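Local atomic coordinates of glycoside hydrolase family 43 (Halothermothrix orenii, PDB entry 4QQS), a protein that probably hydrolyses O-glycosidic bonds in plant polysaccharides such as xylan, with alpha-L-arabinofuranosidase activity. Residues V76-N80 against N81-M85. Sequence-based numbering, arbitrary orientation.
Sequences VIFYN and NKFYM
F78 carries CG anti to its backbone N (chi1 -176°), which swings the ring across the hairpin to F83. F83 has CG beside its own N instead (chi1 -59°) and offers a ring face. F78 CD1 sits over that face, near the rim, 3.6 Å from F83 CZ. The planes are 52° apart, so the pair is oblique. The far end of the F78 ring reaches the turn, where N81 OD1 lies at its edge, 3.4 Å from CZ. Without the F78 ring, as with an alanine here, the covered face of F83 would probably lose that partner and N81 OD1 its aromatic neighbour. V76 continues the same face of the hairpin: its CG2 lies 3.7 Å from M85 CE. On the other face, the edge of the Y79 ring points at the face of Y84 in an offset edge-to-face pair. Y84 CE1 also comes 3.3 Å from Y79 O. I77 CG1 packs on Y84 CB.

Y79 to K82 form a type I' turn, as in a tight two-residue hairpin. N80 and N81 both take the positive phi it needs. The strands are joined by a reciprocal I77–Y84 pair of backbone bonds. At the turn, Y79 N to K82 O is 2.9 Å and nearly straight. K82 N to Y79 O is longer, 3.2 Å, with the donor above the carbonyl plane.

The hairpin joins strands 72-79 and 82-90 of one four-stranded antiparallel sheet of the five-bladed propeller. Strand 96-103 pairs with the second strand. H23 of strand 16-23 meets both phenylalanines, while I77 and Y79 pack on strand 124-131.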
ATOM      1  N   VAL A  76       4.633  -6.305   3.976  1.00 10.52           N
ATOM      2  CA  VAL A  76       5.473  -7.102   4.852  1.00 10.83           C
ATOM      3  C   VAL A  76       6.048  -6.264   5.991  1.00 11.28           C
ATOM      4  O   VAL A  76       6.658  -5.226   5.748  1.00 13.49           O
ATOM      5  CB  VAL A  76       6.619  -7.742   4.045  1.00 11.23           C
ATOM      6  CG1 VAL A  76       7.523  -8.562   4.941  1.00 11.56           C
ATOM      7  CG2 VAL A  76       6.060  -8.611   2.924  1.00 11.35           C
ATOM      8  N   ILE A  77       5.844  -6.730   7.223  1.00 10.27           N
ATOM      9  CA  ILE A  77       6.439  -6.108   8.404  1.00 10.45           C
ATOM     10  C   ILE A  77       7.403  -7.071   9.084  1.00  9.79           C
ATOM     11  O   ILE A  77       7.303  -8.278   8.918  1.00  9.22           O
ATOM     12  CB  ILE A  77       5.372  -5.640   9.434  1.00 10.94           C
ATOM     13  CG1 ILE A  77       4.578  -6.814  10.012  1.00 10.99           C
ATOM     14  CG2 ILE A  77       4.446  -4.623   8.784  1.00 12.31           C
ATOM     15  CD1 ILE A  77       3.640  -6.433  11.144  1.00 12.37           C
ATOM     16  N   PHE A  78       8.349  -6.509   9.828  1.00 10.80           N
ATOM     17  CA  PHE A  78       9.224  -7.282  10.696  1.00 11.35           C
ATOM     18  C   PHE A  78       8.723  -7.096  12.125  1.00 11.62           C
ATOM     19  O   PHE A  78       8.768  -5.986  12.657  1.00 12.79           O
ATOM     20  CB  PHE A  78      10.662  -6.810  10.547  1.00 12.26           C
ATOM     21  CG  PHE A  78      11.642  -7.611  11.342  1.00 13.63           C
ATOM     22  CD1 PHE A  78      11.958  -8.900  10.971  1.00 14.58           C
ATOM     23  CD2 PHE A  78      12.254  -7.072  12.463  1.00 15.31           C
ATOM     24  CE1 PHE A  78      12.863  -9.633  11.701  1.00 16.23           C
ATOM     25  CE2 PHE A  78      13.159  -7.809  13.192  1.00 16.53           C
ATOM     26  CZ  PHE A  78      13.456  -9.088  12.805  1.00 16.86           C
ATOM     27  N   TYR A  79       8.211  -8.176  12.718  1.00 11.95           N
ATOM     28  CA  TYR A  79       7.467  -8.122  13.986  1.00 13.38           C
ATOM     29  C   TYR A  79       7.735  -9.408  14.709  1.00 14.80           C
ATOM     30  O   TYR A  79       7.676 -10.461  14.096  1.00 14.83           O
ATOM     31  CB  TYR A  79       5.961  -7.990  13.699  1.00 13.67           C
ATOM     32  CG  TYR A  79       5.017  -7.960  14.898  1.00 13.77           C
ATOM     33  CD1 TYR A  79       4.876  -6.810  15.667  1.00 13.84           C
ATOM     34  CD2 TYR A  79       4.235  -9.061  15.224  1.00 14.42           C
ATOM     35  CE1 TYR A  79       3.996  -6.764  16.730  1.00 14.18           C
ATOM     36  CE2 TYR A  79       3.357  -9.020  16.301  1.00 14.44           C
ATOM     37  CZ  TYR A  79       3.241  -7.867  17.049  1.00 14.45           C
ATOM     38  OH  TYR A  79       2.363  -7.794  18.109  1.00 15.21           O
ATOM     39  N   ASN A  80       8.048  -9.322  16.002  1.00 15.60           N
ATOM     40  CA  ASN A  80       8.391 -10.491  16.799  1.00 17.35           C
ATOM     41  C   ASN A  80       9.463 -11.335  16.107  1.00 15.81           C
ATOM     42  O   ASN A  80       9.377 -12.563  16.034  1.00 16.69           O
ATOM     43  CB  ASN A  80       7.139 -11.308  17.101  1.00 19.84           C
ATOM     44  CG  ASN A  80       6.228 -10.639  18.131  1.00 22.02           C
ATOM     45  OD1 ASN A  80       6.615  -9.694  18.823  1.00 23.12           O
ATOM     46  ND2 ASN A  80       5.008 -11.146  18.242  1.00 22.90           N
ATOM     47  N   ASN A  81      10.476 -10.642  15.608  1.00 14.99           N
ATOM     48  CA  ASN A  81      11.671 -11.265  15.060  1.00 14.98           C
ATOM     49  C   ASN A  81      11.397 -12.164  13.858  1.00 14.79           C
ATOM     50  O   ASN A  81      12.166 -13.080  13.592  1.00 15.97           O
ATOM     51  CB  ASN A  81      12.433 -12.034  16.143  1.00 16.30           C
ATOM     52  CG  ASN A  81      13.912 -12.109  15.858  1.00 17.72           C
ATOM     53  OD1 ASN A  81      14.484 -11.198  15.254  1.00 19.00           O
ATOM     54  ND2 ASN A  81      14.546 -13.194  16.292  1.00 18.79           N
ATOM     55  N   LYS A  82      10.315 -11.898  13.128  1.00 14.24           N
ATOM     56  CA  LYS A  82      10.116 -12.548  11.834  1.00 14.69           C
ATOM     57  C   LYS A  82       9.333 -11.639  10.911  1.00 12.27           C
ATOM     58  O   LYS A  82       8.960 -10.539  11.295  1.00 12.89           O
ATOM     59  CB  LYS A  82       9.468 -13.928  11.955  1.00 18.01           C
ATOM     60  CG  LYS A  82       8.017 -13.971  12.334  1.00 21.16           C
ATOM     61  CD  LYS A  82       7.594 -15.441  12.381  1.00 23.72           C
ATOM     62  CE  LYS A  82       6.110 -15.632  12.566  1.00 25.66           C
ATOM     63  NZ  LYS A  82       5.730 -17.071  12.499  1.00 26.85           N
ATOM     64  N   PHE A  83       9.128 -12.103   9.681  1.00 10.99           N
ATOM     65  CA  PHE A  83       8.426 -11.321   8.674  1.00 10.56           C
ATOM     66  C   PHE A  83       7.007 -11.811   8.522  1.00  9.98           C
ATOM     67  O   PHE A  83       6.771 -13.005   8.399  1.00 10.89           O
ATOM     68  CB  PHE A  83       9.170 -11.372   7.339  1.00 10.85           C
ATOM     69  CG  PHE A  83      10.571 -10.862   7.437  1.00 11.91           C
ATOM     70  CD1 PHE A  83      11.605 -11.699   7.826  1.00 13.14           C
ATOM     71  CD2 PHE A  83      10.851  -9.528   7.215  1.00 13.19           C
ATOM     72  CE1 PHE A  83      12.888 -11.215   7.962  1.00 14.57           C
ATOM     73  CE2 PHE A  83      12.140  -9.045   7.343  1.00 14.70           C
ATOM     74  CZ  PHE A  83      13.151  -9.892   7.715  1.00 15.54           C
ATOM     75  N   TYR A  84       6.063 -10.879   8.547  1.00  8.93           N
ATOM     76  CA  TYR A  84       4.652 -11.172   8.329  1.00  8.33           C
ATOM     77  C   TYR A  84       4.186 -10.445   7.081  1.00  8.47           C
ATOM     78  O   TYR A  84       4.411  -9.252   6.933  1.00  9.64           O
ATOM     79  CB  TYR A  84       3.791 -10.721   9.505  1.00  9.37           C
ATOM     80  CG  TYR A  84       3.953 -11.546  10.752  1.00 10.88           C
ATOM     81  CD1 TYR A  84       4.950 -11.271  11.662  1.00 12.39           C
ATOM     82  CD2 TYR A  84       3.084 -12.592  11.031  1.00 12.96           C
ATOM     83  CE1 TYR A  84       5.090 -12.004  12.812  1.00 14.85           C
ATOM     84  CE2 TYR A  84       3.223 -13.344  12.183  1.00 15.20           C
ATOM     85  CZ  TYR A  84       4.229 -13.040  13.072  1.00 16.53           C
ATOM     86  OH  TYR A  84       4.387 -13.760  14.236  1.00 19.14           O
ATOM     87  N   MET A  85       3.519 -11.185   6.200  1.00  8.17           N
ATOM     88  CA  MET A  85       2.947 -10.645   4.984  1.00  7.65           C
ATOM     89  C   MET A  85       1.429 -10.710   5.050  1.00  7.52           C
ATOM     90  O   MET A  85       0.861 -11.759   5.320  1.00  8.20           O
ATOM     91  CB  MET A  85       3.404 -11.438   3.764  1.00  8.06           C
ATOM     92  CG  MET A  85       2.854 -10.891   2.443  1.00  8.63           C
ATOM     93  SD  MET A  85       3.292 -11.857   0.986  1.00  9.17           S
ATOM     94  CE  MET A  85       5.035 -11.487   0.821  1.00 10.12           C
TER